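Long-range contacts in acetolactate synthase isozyme 1 large subunit (Escherichia coli, PDB 6LPI), which belongs to the thiamine diphosphate-dependent enzyme family and binds thiamine diphosphate, a magnesium ion and flavin-adenine dinucleotide: residues K29-I34 / T50-I55; I132-H137 / P165-I170; A211-L216 / A344-L349; L232-Q237 / H254-G259; A429-P434 / S458-D463. All coordinates share one frame; numbering follows the deposited sequence.

Contact 1: residues K29-I34 / T50-I55; sequences KIVTGI and TQIRHI
Val31 gives its N-H to Arg53 O (2.9 Å) and takes the N-H of Ile55 on its own O (2.8 Å), so strands 30-33 and 53-55 run parallel as the two strands of a beta-alpha-beta unit that crosses over through helix 40-47. Where the pairing begins, Arg53 N bonds to Lys29 O at 3.0 Å. Where it closes, Ile55 O is gripped twice: Gly33 N approaches nearly along the C=O axis at 3.1 Å, and Thr32 OG1 comes in at 3.0 Å from 41° above the carbonyl plane. Thr32 carries OG1 opposite its backbone N (chi1 173°), which turns the hydroxyl to that carbonyl. On the face that Thr32 shares with Ile30, Arg53 and Ile55, Ile30 CG2 meets the delta methyl CD1 of Ile55. Lys29 and Arg53 extend alongside each other, the lysine CE in plane at the edge of the guanidinium, and their like charges probably disfavour a closer approach. On the other face Val31 CG2 rests on Ile52 CG2 (3.7 Å), and the His54 ring reaches round so that CE1 lies 3.4 Å from Gly33 N. Farther out, helix 60-74 packs on Ile30 and Thr32, helix 15-25 on Ile52, and Tyr43 meets His54 edge-to-face. Just before the second strand, Ser49 OG accepts the backbone N-H groups of both Gln51 and Ile52.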
# COMPACT_ATOMS: atom_id res chain seq x y z
N LYS B 29 3.89 19.24 -9.16
CA LYS B 29 3.68 19.69 -10.53
C LYS B 29 2.33 19.27 -11.08
O LYS B 29 1.84 19.89 -12.02
CB LYS B 29 4.81 19.16 -11.45
CG LYS B 29 4.51 19.04 -12.95
CD LYS B 29 5.53 18.12 -13.68
CE LYS B 29 4.90 17.33 -14.85
NZ LYS B 29 5.27 15.87 -14.90
N ILE B 30 1.70 18.26 -10.48
CA ILE B 30 0.42 17.72 -10.92
C ILE B 30 -0.47 17.51 -9.71
O ILE B 30 -0.01 17.08 -8.65
CB ILE B 30 0.60 16.40 -11.71
CG1 ILE B 30 1.57 16.59 -12.88
CG2 ILE B 30 -0.73 15.75 -12.08
CD1 ILE B 30 1.90 15.29 -13.59
N VAL B 31 -1.75 17.79 -9.88
CA VAL B 31 -2.75 17.58 -8.84
C VAL B 31 -4.01 17.07 -9.52
O VAL B 31 -4.42 17.59 -10.56
CB VAL B 31 -3.01 18.89 -8.06
CG1 VAL B 31 -4.40 18.94 -7.49
CG2 VAL B 31 -1.97 19.05 -6.98
N THR B 32 -4.68 16.09 -8.92
CA THR B 32 -5.82 15.53 -9.63
C THR B 32 -7.03 15.52 -8.72
O THR B 32 -6.93 15.12 -7.56
CB THR B 32 -5.52 14.12 -10.15
OG1 THR B 32 -6.71 13.54 -10.69
CG2 THR B 32 -5.06 13.24 -9.03
N GLY B 33 -8.16 15.94 -9.26
CA GLY B 33 -9.37 15.96 -8.46
C GLY B 33 -10.59 16.28 -9.29
O GLY B 33 -10.58 16.14 -10.52
N ILE B 34 -11.65 16.67 -8.60
CA ILE B 34 -12.90 17.10 -9.22
C ILE B 34 -13.51 18.25 -8.43
O ILE B 34 -13.71 18.14 -7.21
CB ILE B 34 -13.91 15.96 -9.34
CG1 ILE B 34 -13.36 14.80 -10.18
CG2 ILE B 34 -15.27 16.50 -9.79
CD1 ILE B 34 -14.39 13.72 -10.47
N THR B 50 1.16 28.89 -12.07
CA THR B 50 1.95 28.62 -13.26
C THR B 50 2.75 27.33 -13.16
O THR B 50 3.47 26.99 -14.11
CB THR B 50 2.87 29.80 -13.58
OG1 THR B 50 3.45 29.59 -14.86
CG2 THR B 50 3.99 29.90 -12.56
N GLN B 51 2.68 26.63 -12.03
CA GLN B 51 3.50 25.46 -11.76
C GLN B 51 2.70 24.17 -11.66
O GLN B 51 3.21 23.10 -12.01
CB GLN B 51 4.30 25.65 -10.47
CG GLN B 51 5.01 24.41 -9.99
CD GLN B 51 5.99 24.65 -8.86
OE1 GLN B 51 5.99 25.72 -8.24
NE2 GLN B 51 6.81 23.65 -8.57
N ILE B 52 1.46 24.23 -11.18
CA ILE B 52 0.66 23.04 -10.89
C ILE B 52 -0.43 22.91 -11.95
O ILE B 52 -1.30 23.78 -12.07
CB ILE B 52 0.08 23.08 -9.47
CG1 ILE B 52 1.20 23.30 -8.45
CG2 ILE B 52 -0.65 21.81 -9.12
CD1 ILE B 52 0.71 23.46 -7.04
N ARG B 53 -0.36 21.84 -12.73
CA ARG B 53 -1.46 21.43 -13.60
C ARG B 53 -2.44 20.54 -12.83
O ARG B 53 -2.06 19.81 -11.90
CB ARG B 53 -0.94 20.68 -14.85
CG ARG B 53 -1.95 19.72 -15.52
CD ARG B 53 -1.39 19.03 -16.77
NE ARG B 53 -0.00 18.59 -16.60
CZ ARG B 53 0.56 17.61 -17.30
NH1 ARG B 53 -0.16 16.96 -18.22
NH2 ARG B 53 1.83 17.27 -17.08
N HIS B 54 -3.71 20.64 -13.20
CA HIS B 54 -4.79 19.91 -12.55
C HIS B 54 -5.39 18.93 -13.55
O HIS B 54 -5.86 19.35 -14.61
CB HIS B 54 -5.88 20.85 -12.04
CG HIS B 54 -7.18 20.16 -11.76
ND1 HIS B 54 -7.44 19.57 -10.54
CD2 HIS B 54 -8.25 19.92 -12.55
CE1 HIS B 54 -8.64 19.01 -10.59
NE2 HIS B 54 -9.15 19.20 -11.79
N ILE B 55 -5.41 17.65 -13.22
CA ILE B 55 -6.08 16.63 -14.02
C ILE B 55 -7.46 16.30 -13.45
O ILE B 55 -7.60 15.95 -12.26
CB ILE B 55 -5.19 15.38 -14.17
CG1 ILE B 55 -4.06 15.68 -15.17
CG2 ILE B 55 -6.00 14.20 -14.65
CD1 ILE B 55 -2.88 16.41 -14.63

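Contact 2: residues I132-H137 / P165-I170; sequences IPITKH and PVWIDI
Trp167 holds CG opposite its backbone N (chi1 -168°), and Thr135 has OG1 between its backbone N and carbonyl carbon (chi1 44°), which puts CG2 anti to the carbonyl carbon; together these rotations bring Thr135 CG2 to 4.0 Å from Trp167 CB, the two side chains crossing at a slant. Ile134 reaches toward the same indole, its CD1 ending at the ring edge 4.4 Å from Trp167 CZ3. The backbones do the rest. Lys136 N donates to Pro165 O at 2.8 Å with a C=O...donor angle of 164°, and Trp167 N donates to His137 O at 3.2 Å, in the carbonyl plane. His137 O also receives the CA-H of Val166. The polar ends look elsewhere: Thr135 OG1 bonds to Ser131 O, which ties the loop back to the helix before it, and Lys136 NZ bonds to Ile157 O, with weaker bonds to Ser160 O and Arg162 O. Ile134 also packs on helix 86-101, and His137 lies against an acidic side chain of another chain. Here residues 132-137 lead into strand 137-140, which is joined to strand 166-171 through helix 147-159. The single parallel bridge of His137 with Val166 begins the pairing of strand 137-140, outermost within this chain, with strand 166-171 in a six-stranded parallel sheet, the alpha/beta core found in thiamine diphosphate-binding domains.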
# COMPACT_ATOMS: atom_id res chain seq x y z
N ILE B 132 -11.18 8.76 10.08
CA ILE B 132 -10.47 8.24 11.26
C ILE B 132 -9.88 6.85 11.02
O ILE B 132 -8.66 6.67 11.15
CB ILE B 132 -11.37 8.17 12.52
CG1 ILE B 132 -11.89 9.52 13.00
CG2 ILE B 132 -10.57 7.58 13.65
CD1 ILE B 132 -10.95 10.28 13.90
N PRO B 133 -10.66 5.82 10.65
CA PRO B 133 -10.09 4.47 10.57
C PRO B 133 -9.36 4.12 9.28
O PRO B 133 -8.85 3.00 9.18
CB PRO B 133 -11.32 3.58 10.73
CG PRO B 133 -12.42 4.34 10.18
CD PRO B 133 -12.11 5.81 10.35
N ILE B 134 -9.20 5.03 8.32
CA ILE B 134 -8.57 4.66 7.05
C ILE B 134 -7.42 5.60 6.71
O ILE B 134 -6.97 5.65 5.55
CB ILE B 134 -9.57 4.66 5.88
CG1 ILE B 134 -10.21 6.06 5.75
CG2 ILE B 134 -10.57 3.54 6.01
CD1 ILE B 134 -11.18 6.24 4.61
N THR B 135 -6.95 6.38 7.67
CA THR B 135 -5.88 7.31 7.36
C THR B 135 -4.73 7.09 8.32
O THR B 135 -4.91 6.58 9.42
CB THR B 135 -6.37 8.73 7.47
OG1 THR B 135 -7.15 8.84 8.67
CG2 THR B 135 -7.26 9.00 6.29
N LYS B 136 -3.52 7.46 7.90
CA LYS B 136 -2.43 7.55 8.87
C LYS B 136 -2.63 8.73 9.81
O LYS B 136 -2.19 8.68 10.96
CB LYS B 136 -1.08 7.66 8.16
CG LYS B 136 0.07 7.67 9.14
CD LYS B 136 1.34 8.19 8.57
CE LYS B 136 2.51 7.45 9.13
NZ LYS B 136 3.81 8.02 8.76
N HIS B 137 -3.27 9.81 9.35
CA HIS B 137 -3.79 10.86 10.24
C HIS B 137 -4.72 11.75 9.42
O HIS B 137 -4.71 11.70 8.19
CB HIS B 137 -2.65 11.68 10.86
CG HIS B 137 -3.10 12.58 11.96
ND1 HIS B 137 -4.08 12.22 12.86
CD2 HIS B 137 -2.69 13.82 12.32
CE1 HIS B 137 -4.25 13.20 13.74
NE2 HIS B 137 -3.41 14.18 13.43
N PRO B 165 -1.67 7.73 3.83
CA PRO B 165 -2.50 8.88 3.45
C PRO B 165 -2.86 9.73 4.64
O PRO B 165 -3.11 9.24 5.75
CB PRO B 165 -3.75 8.22 2.86
CG PRO B 165 -3.86 6.92 3.60
CD PRO B 165 -2.43 6.47 3.82
N VAL B 166 -2.87 11.04 4.41
CA VAL B 166 -3.39 12.00 5.36
C VAL B 166 -4.50 12.77 4.67
O VAL B 166 -4.36 13.19 3.51
CB VAL B 166 -2.31 12.96 5.89
CG1 VAL B 166 -2.88 13.81 7.01
CG2 VAL B 166 -1.11 12.18 6.37
N TRP B 167 -5.59 12.97 5.39
CA TRP B 167 -6.78 13.60 4.85
C TRP B 167 -6.92 14.95 5.53
O TRP B 167 -6.97 15.04 6.76
CB TRP B 167 -7.99 12.71 5.11
CG TRP B 167 -9.20 13.11 4.36
CD1 TRP B 167 -9.63 14.38 4.11
CD2 TRP B 167 -10.16 12.24 3.76
NE1 TRP B 167 -10.80 14.35 3.39
CE2 TRP B 167 -11.14 13.05 3.16
CE3 TRP B 167 -10.30 10.84 3.69
CZ2 TRP B 167 -12.23 12.52 2.48
CZ3 TRP B 167 -11.38 10.32 3.00
CH2 TRP B 167 -12.34 11.16 2.41
N ILE B 168 -6.98 16.01 4.72
CA ILE B 168 -7.16 17.36 5.24
C ILE B 168 -8.50 17.86 4.73
O ILE B 168 -8.68 18.07 3.52
CB ILE B 168 -6.01 18.29 4.83
CG1 ILE B 168 -4.65 17.60 5.05
CG2 ILE B 168 -6.05 19.60 5.63
CD1 ILE B 168 -3.52 18.18 4.27
N ASP B 169 -9.44 18.09 5.66
CA ASP B 169 -10.75 18.66 5.38
C ASP B 169 -10.73 20.15 5.72
O ASP B 169 -10.46 20.53 6.86
CB ASP B 169 -11.81 17.91 6.18
CG ASP B 169 -13.18 17.98 5.56
OD1 ASP B 169 -14.17 17.86 6.31
OD2 ASP B 169 -13.28 18.11 4.33
N ILE B 170 -11.03 21.00 4.74
CA ILE B 170 -10.87 22.44 4.93
C ILE B 170 -12.19 23.15 4.64
O ILE B 170 -12.66 23.17 3.49
CB ILE B 170 -9.76 23.02 4.03
CG1 ILE B 170 -8.50 22.17 4.11
CG2 ILE B 170 -9.39 24.42 4.48
CD1 ILE B 170 -7.51 22.47 3.00

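Contact 3: residues A211-L216 / A344-L349; sequences AKRPVL and AEWHQL
Trp346, two residues into this part of helix 344-354, meets Arg213, Pro214 and Val215 with different sides of its indole. Its CG lies opposite the backbone N (chi1 170°), sending the ring away from the helix toward residues 211-216. Arg213 CB sits over one face, 3.5 Å from the centroid of the Trp346 six-membered ring and 9° off its normal, a CH-pi contact; farther along, Arg213 CD passes beyond the rim of the ring, 3.5 Å from Trp346 CE3. The pyrrole N-H is used too: Trp346 NE1 donates to Pro214 O at 2.8 Å, with the oxygen tilted 19° from the ring plane. Pro214 CD is 3.7 Å from Trp346 CD1, while Val215 CG1 lies in plane at the ring edge, 3.6 Å from CZ2 of Trp346. One turn on, Leu349 sets CD2 against Arg213 CD at 3.8 Å and borders the indole edge. Arg213 turns its head away, NE bonding to Glu275 O, and Asp277 takes the backbone N-H groups of Lys212 and Arg213. The helix packs against the start of strand 214-218, which runs between strands 240-242 and 278-282 in the parallel sheet of the central domain, with Ile272 of helix 267-273 touching the indole.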
# COMPACT_ATOMS: atom_id res chain seq x y z
N ALA B 211 24.06 -19.59 10.07
CA ALA B 211 22.86 -20.30 9.68
C ALA B 211 23.15 -21.31 8.57
O ALA B 211 23.90 -21.01 7.64
CB ALA B 211 21.79 -19.31 9.23
N LYS B 212 22.59 -22.52 8.69
CA LYS B 212 22.79 -23.52 7.64
C LYS B 212 21.95 -23.22 6.41
O LYS B 212 22.43 -23.37 5.28
CB LYS B 212 22.44 -24.94 8.13
CG LYS B 212 22.88 -25.36 9.56
CD LYS B 212 22.33 -26.77 10.02
CE LYS B 212 21.01 -26.71 10.87
NZ LYS B 212 20.55 -28.02 11.52
N ARG B 213 20.71 -22.74 6.58
CA ARG B 213 19.75 -22.62 5.48
C ARG B 213 18.94 -21.33 5.60
O ARG B 213 17.72 -21.36 5.85
CB ARG B 213 18.82 -23.84 5.43
CG ARG B 213 19.53 -25.19 5.40
CD ARG B 213 18.56 -26.33 5.10
NE ARG B 213 17.60 -26.55 6.17
CZ ARG B 213 17.83 -27.26 7.27
NH1 ARG B 213 19.01 -27.84 7.44
NH2 ARG B 213 16.89 -27.39 8.19
N PRO B 214 19.56 -20.18 5.39
CA PRO B 214 18.82 -18.93 5.50
C PRO B 214 18.09 -18.58 4.22
O PRO B 214 18.48 -18.95 3.11
CB PRO B 214 19.93 -17.90 5.78
CG PRO B 214 21.08 -18.43 4.98
CD PRO B 214 20.97 -19.95 5.01
N VAL B 215 16.99 -17.86 4.39
CA VAL B 215 16.27 -17.26 3.28
C VAL B 215 16.03 -15.81 3.63
O VAL B 215 15.87 -15.45 4.80
CB VAL B 215 14.94 -17.95 2.92
CG1 VAL B 215 15.07 -19.46 2.96
CG2 VAL B 215 13.83 -17.43 3.78
N LEU B 216 16.08 -14.97 2.61
CA LEU B 216 15.85 -13.54 2.74
C LEU B 216 14.43 -13.28 2.23
O LEU B 216 14.08 -13.68 1.12
CB LEU B 216 16.92 -12.75 1.98
CG LEU B 216 16.83 -11.26 1.74
CD1 LEU B 216 16.98 -10.54 3.05
CD2 LEU B 216 17.96 -10.84 0.84
N ALA B 344 26.96 -23.71 -0.63
CA ALA B 344 26.83 -24.61 -1.77
C ALA B 344 25.76 -25.67 -1.55
O ALA B 344 24.85 -25.84 -2.37
CB ALA B 344 28.18 -25.26 -2.07
N GLU B 345 25.82 -26.37 -0.40
CA GLU B 345 24.89 -27.47 -0.15
C GLU B 345 23.46 -26.98 -0.04
O GLU B 345 22.52 -27.65 -0.49
CB GLU B 345 25.32 -28.27 1.09
CG GLU B 345 25.88 -29.62 0.70
CD GLU B 345 26.22 -30.50 1.89
OE1 GLU B 345 26.86 -30.01 2.83
OE2 GLU B 345 25.86 -31.69 1.86
N TRP B 346 23.26 -25.82 0.58
CA TRP B 346 21.91 -25.29 0.69
C TRP B 346 21.38 -24.97 -0.70
O TRP B 346 20.24 -25.30 -1.02
CB TRP B 346 21.93 -24.08 1.63
CG TRP B 346 20.72 -23.15 1.77
CD1 TRP B 346 20.75 -21.78 1.80
CD2 TRP B 346 19.33 -23.52 1.92
NE1 TRP B 346 19.49 -21.28 1.99
CE2 TRP B 346 18.60 -22.32 2.05
CE3 TRP B 346 18.64 -24.73 1.95
CZ2 TRP B 346 17.21 -22.30 2.21
CZ3 TRP B 346 17.28 -24.71 2.11
CH2 TRP B 346 16.57 -23.50 2.24
N HIS B 347 22.24 -24.47 -1.59
CA HIS B 347 21.78 -24.23 -2.95
C HIS B 347 21.46 -25.53 -3.66
O HIS B 347 20.46 -25.58 -4.40
CB HIS B 347 22.80 -23.42 -3.75
CG HIS B 347 22.71 -21.95 -3.49
ND1 HIS B 347 23.78 -21.18 -3.10
CD2 HIS B 347 21.64 -21.12 -3.50
CE1 HIS B 347 23.39 -19.94 -2.90
NE2 HIS B 347 22.09 -19.87 -3.13
N GLN B 348 22.26 -26.59 -3.48
CA GLN B 348 21.87 -27.86 -4.09
C GLN B 348 20.50 -28.29 -3.60
O GLN B 348 19.74 -28.91 -4.36
CB GLN B 348 22.86 -29.00 -3.83
CG GLN B 348 24.29 -28.65 -3.58
CD GLN B 348 25.09 -29.88 -3.13
OE1 GLN B 348 24.60 -31.01 -3.19
NE2 GLN B 348 26.32 -29.65 -2.67
N LEU B 349 20.19 -27.99 -2.34
CA LEU B 349 18.88 -28.36 -1.83
C LEU B 349 17.79 -27.52 -2.46
O LEU B 349 16.72 -28.03 -2.82
CB LEU B 349 18.88 -28.24 -0.30
CG LEU B 349 17.57 -28.39 0.46
CD1 LEU B 349 16.79 -29.64 0.02
CD2 LEU B 349 17.90 -28.45 1.97

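Contact 4: residues L232-Q237 / H254-G259; sequences LAEKAQ and HPLSLG
Leu256 pushes its side chain at the C-terminal end of helix 226-235, against Ala233 and Glu234 and against Gln237 just beyond it. CB points at the helix, and CG follows from it opposite the carbonyl carbon (chi1 -66°); neither atom touches the helix, and the two methyls make the contact. CD1 enters over the backbone, 3.8 Å from Glu234 CA and 4.2 Å from Glu234 CG, with Ala233 CB at 4.3 Å and the carbonyl of Ala233 also beside it. CD2 diverges to the far end of the turn, 3.8 Å from Gln237 C. Gln237 crosses Leu256 at about a right angle and borders both methyls with its amide. That amide is tied down: the chain bends at chi2 (-86°), so that NE2 donates to Glu234 O at 3.0 Å, on a lone pair and with the oxygen in the amide plane, which should fix its rotation. The turn itself is a Schellman motif, Gln237 with positive phi, Leu238 N returning to Ala233 O and Gln237 N weakly to Glu234 O. Glu234 also comes near the His254 ring, but the modelled approach is doubtful; Glu234 OE1 makes a salt bridge to Arg230 NE. A type I turn from His254 to Ser257, closed by Ser257 N to His254 O at 2.8 Å, presents Leu256, and an ST turn follows, Gly259 N bonding to Ser257 OG. Strand 257-260 then forms the edge of the parallel sheet of the central domain next to strand 240-242, while His347 of helix 344-354 packs on both Leu256 and Gln237.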
# COMPACT_ATOMS: atom_id res chain seq x y z
N LEU B 232 23.48 -7.44 -0.24
CA LEU B 232 23.37 -8.44 0.82
C LEU B 232 23.02 -9.80 0.27
O LEU B 232 23.68 -10.80 0.58
CB LEU B 232 22.32 -8.01 1.83
CG LEU B 232 22.00 -9.16 2.78
CD1 LEU B 232 23.04 -9.31 3.90
CD2 LEU B 232 20.60 -8.98 3.34
N ALA B 233 22.00 -9.86 -0.59
CA ALA B 233 21.56 -11.14 -1.12
C ALA B 233 22.70 -11.86 -1.81
O ALA B 233 22.88 -13.07 -1.63
CB ALA B 233 20.38 -10.94 -2.07
N GLU B 234 23.51 -11.13 -2.57
CA GLU B 234 24.56 -11.77 -3.34
C GLU B 234 25.79 -12.08 -2.50
O GLU B 234 26.40 -13.14 -2.68
CB GLU B 234 24.95 -10.88 -4.51
CG GLU B 234 23.86 -10.86 -5.57
CD GLU B 234 24.10 -9.81 -6.60
OE1 GLU B 234 23.28 -9.69 -7.53
OE2 GLU B 234 25.08 -9.06 -6.45
N LYS B 235 26.13 -11.21 -1.55
CA LYS B 235 27.29 -11.45 -0.70
C LYS B 235 27.12 -12.73 0.10
O LYS B 235 27.91 -13.67 -0.04
CB LYS B 235 27.50 -10.25 0.23
CG LYS B 235 28.60 -10.37 1.27
CD LYS B 235 29.21 -9.01 1.47
CE LYS B 235 29.76 -8.82 2.85
NZ LYS B 235 31.20 -9.12 3.03
N ALA B 236 26.08 -12.79 0.93
CA ALA B 236 25.81 -13.96 1.74
C ALA B 236 25.21 -15.10 0.94
O ALA B 236 25.02 -16.19 1.48
CB ALA B 236 24.89 -13.60 2.91
N GLN B 237 24.92 -14.86 -0.34
CA GLN B 237 24.32 -15.84 -1.24
C GLN B 237 23.04 -16.44 -0.65
O GLN B 237 22.86 -17.65 -0.53
CB GLN B 237 25.35 -16.91 -1.58
CG GLN B 237 26.37 -16.38 -2.51
CD GLN B 237 25.92 -16.49 -3.94
OE1 GLN B 237 25.60 -17.57 -4.43
NE2 GLN B 237 25.80 -15.34 -4.60
N HIS B 254 17.11 -13.69 -11.56
CA HIS B 254 18.28 -13.68 -10.70
C HIS B 254 18.45 -15.05 -10.05
O HIS B 254 17.47 -15.64 -9.57
CB HIS B 254 18.16 -12.60 -9.63
CG HIS B 254 19.38 -12.48 -8.75
ND1 HIS B 254 20.14 -11.33 -8.69
CD2 HIS B 254 19.94 -13.35 -7.88
CE1 HIS B 254 21.13 -11.51 -7.83
NE2 HIS B 254 21.03 -12.73 -7.33
N PRO B 255 19.67 -15.62 -10.06
CA PRO B 255 19.84 -17.00 -9.61
C PRO B 255 19.54 -17.22 -8.15
O PRO B 255 19.51 -18.38 -7.71
CB PRO B 255 21.32 -17.28 -9.92
CG PRO B 255 21.68 -16.32 -10.97
CD PRO B 255 20.89 -15.08 -10.67
N LEU B 256 19.35 -16.16 -7.37
CA LEU B 256 18.94 -16.30 -5.99
C LEU B 256 17.44 -16.07 -5.81
O LEU B 256 16.96 -16.04 -4.68
CB LEU B 256 19.72 -15.34 -5.10
CG LEU B 256 21.23 -15.56 -4.93
CD1 LEU B 256 21.88 -14.33 -4.32
CD2 LEU B 256 21.57 -16.79 -4.11
N SER B 257 16.71 -15.84 -6.90
CA SER B 257 15.31 -15.47 -6.81
C SER B 257 14.46 -16.71 -6.61
O SER B 257 14.27 -17.50 -7.54
CB SER B 257 14.85 -14.74 -8.06
OG SER B 257 13.46 -14.50 -8.01
N LEU B 258 13.90 -16.85 -5.43
CA LEU B 258 12.83 -17.81 -5.22
C LEU B 258 11.53 -17.31 -5.78
O LEU B 258 10.51 -18.00 -5.68
CB LEU B 258 12.65 -18.05 -3.73
CG LEU B 258 13.77 -18.72 -2.98
CD1 LEU B 258 13.33 -18.83 -1.55
CD2 LEU B 258 13.99 -20.08 -3.58
N GLY B 259 11.53 -16.11 -6.36
CA GLY B 259 10.29 -15.53 -6.78
C GLY B 259 9.40 -15.29 -5.58
O GLY B 259 9.86 -15.24 -4.43

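Contact 5: residues A429-P434 / S458-D463; sequences AALANP and SENQLD
Leu431 and Leu462 slant across one another, joining the last turn of helix 422-432 to the loop that follows helix 453-459 in the alpha/beta fold of the C-terminal thiamine diphosphate-binding domain. Each leucine carries CG beside its backbone N and away from its carbonyl carbon, with chi1 -74° for Leu431 and -51° for Leu462. The branches meet methyl against methyl: CD2 of Leu462 is 3.9 Å from CD2 of Leu431 and 4.1 Å from CG of Leu431. Next to this pair Ala430 points toward the other segment, so its CB rests 3.7 Å from Leu462 CB. The short alanine allows the backbones to come close, with the CA atoms of Ala430 and Leu462 6.0 Å apart. Asn460 only grazes Leu431. No hydrogen bond crosses here; the contact rests mainly on these apolar side chains. The polar end of Asp463 is held by others: OD1 makes a salt bridge to Lys465 and a long, weak ion pair with Lys437. Helix 422-432, from which Ala430 and Leu431 come, also packs on helix 60-74 of the N-terminal domain, where Leu431 touches Ile66. The first helix runs out at Asn433, whose N bonds back to Ala429 O at 3.0 Å. Helix 453-459 finishes in a Schellman motif at Gln461, which has positive phi and hands the chain to Leu462 on its way into strand 464-470. Ser458 O is gripped there by two donors of Gln461, the backbone N at 2.8 Å and the side-chain NE2, also at 2.8 Å and tilted 16° from the carbonyl plane.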
# COMPACT_ATOMS: atom_id res chain seq x y z
N ALA B 429 0.80 6.77 -13.16
CA ALA B 429 2.17 6.42 -13.55
C ALA B 429 2.58 7.09 -14.86
O ALA B 429 3.74 7.49 -15.02
CB ALA B 429 2.31 4.90 -13.66
N ALA B 430 1.66 7.13 -15.83
CA ALA B 430 1.96 7.80 -17.09
C ALA B 430 2.27 9.27 -16.85
O ALA B 430 3.30 9.78 -17.30
CB ALA B 430 0.78 7.66 -18.05
N LEU B 431 1.38 9.96 -16.12
CA LEU B 431 1.59 11.37 -15.82
C LEU B 431 2.90 11.62 -15.09
O LEU B 431 3.51 12.68 -15.25
CB LEU B 431 0.43 11.91 -14.99
CG LEU B 431 -0.90 12.17 -15.69
CD1 LEU B 431 -2.04 12.27 -14.64
CD2 LEU B 431 -0.81 13.45 -16.52
N ALA B 432 3.33 10.68 -14.24
CA ALA B 432 4.56 10.90 -13.49
C ALA B 432 5.80 10.52 -14.26
O ALA B 432 6.89 10.98 -13.91
CB ALA B 432 4.52 10.12 -12.17
N ASN B 433 5.66 9.72 -15.31
CA ASN B 433 6.77 9.36 -16.20
C ASN B 433 6.27 9.39 -17.63
O ASN B 433 5.92 8.35 -18.21
CB ASN B 433 7.37 7.99 -15.87
CG ASN B 433 7.78 7.87 -14.43
OD1 ASN B 433 6.97 7.54 -13.56
ND2 ASN B 433 9.07 8.09 -14.17
N PRO B 434 6.24 10.57 -18.26
CA PRO B 434 5.70 10.66 -19.63
C PRO B 434 6.55 9.91 -20.63
O PRO B 434 6.04 9.55 -21.70
CB PRO B 434 5.68 12.17 -19.91
CG PRO B 434 6.61 12.78 -18.93
CD PRO B 434 6.61 11.89 -17.71
N SER B 458 -7.53 9.17 -22.51
CA SER B 458 -7.40 9.62 -23.89
C SER B 458 -7.21 11.12 -23.96
O SER B 458 -6.40 11.61 -24.77
CB SER B 458 -8.61 9.17 -24.70
OG SER B 458 -9.76 9.86 -24.28
N GLU B 459 -7.91 11.86 -23.10
CA GLU B 459 -7.86 13.32 -23.15
C GLU B 459 -6.48 13.86 -22.79
O GLU B 459 -6.08 14.91 -23.31
CB GLU B 459 -8.92 13.89 -22.23
CG GLU B 459 -10.30 13.39 -22.60
CD GLU B 459 -11.41 14.07 -21.82
OE1 GLU B 459 -11.15 14.59 -20.71
OE2 GLU B 459 -12.56 14.11 -22.35
N ASN B 460 -5.73 13.18 -21.93
CA ASN B 460 -4.35 13.55 -21.67
C ASN B 460 -3.37 12.82 -22.56
O ASN B 460 -2.16 12.99 -22.39
CB ASN B 460 -3.99 13.32 -20.20
CG ASN B 460 -4.68 14.30 -19.29
OD1 ASN B 460 -5.82 14.10 -18.87
ND2 ASN B 460 -4.00 15.42 -19.01
N GLN B 461 -3.88 12.03 -23.51
CA GLN B 461 -3.08 11.32 -24.49
C GLN B 461 -1.90 10.62 -23.81
O GLN B 461 -0.74 10.81 -24.15
CB GLN B 461 -2.62 12.26 -25.60
CG GLN B 461 -3.76 12.52 -26.57
CD GLN B 461 -4.08 11.28 -27.40
OE1 GLN B 461 -3.24 10.79 -28.17
NE2 GLN B 461 -5.27 10.71 -27.18
N LEU B 462 -2.25 9.78 -22.83
CA LEU B 462 -1.24 9.09 -22.05
C LEU B 462 -0.92 7.74 -22.66
O LEU B 462 -1.74 7.13 -23.35
CB LEU B 462 -1.66 8.91 -20.58
CG LEU B 462 -2.13 10.17 -19.89
CD1 LEU B 462 -2.97 9.89 -18.62
CD2 LEU B 462 -0.91 11.06 -19.61
N ASP B 463 0.29 7.28 -22.38
CA ASP B 463 0.88 6.13 -23.06
C ASP B 463 0.56 4.85 -22.31
O ASP B 463 1.46 4.07 -21.97
CB ASP B 463 2.39 6.39 -23.14
CG ASP B 463 3.06 5.74 -24.33
OD1 ASP B 463 2.44 4.90 -24.99
OD2 ASP B 463 4.23 6.10 -24.60

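How the contacts relate
Four of the contacts touch in pairs. Contacts 1 and 5, centres 13 Å apart, join the N- and C-terminal domains: Ile30 CD1 reaches Leu431 O at 3.5 Å, and Arg53 NH1 lies 4.0 Å from Leu431 CD2. Contacts 3 and 4, centres 11 Å apart, share the parallel sheet of the central domain, and His347 of contact 3 packs against Leu256 and Gln237 of contact 4. Contact 2 lies on the same sheet as contact 1, centres 21 Å apart; Lys136's side chain is about 9 Å from flavin-adenine dinucleotide and Ile134's about 14 Å from thiamine diphosphate. In contact 1, residues 29-34 lead directly into Pro35 of a thiamine diphosphate pocket.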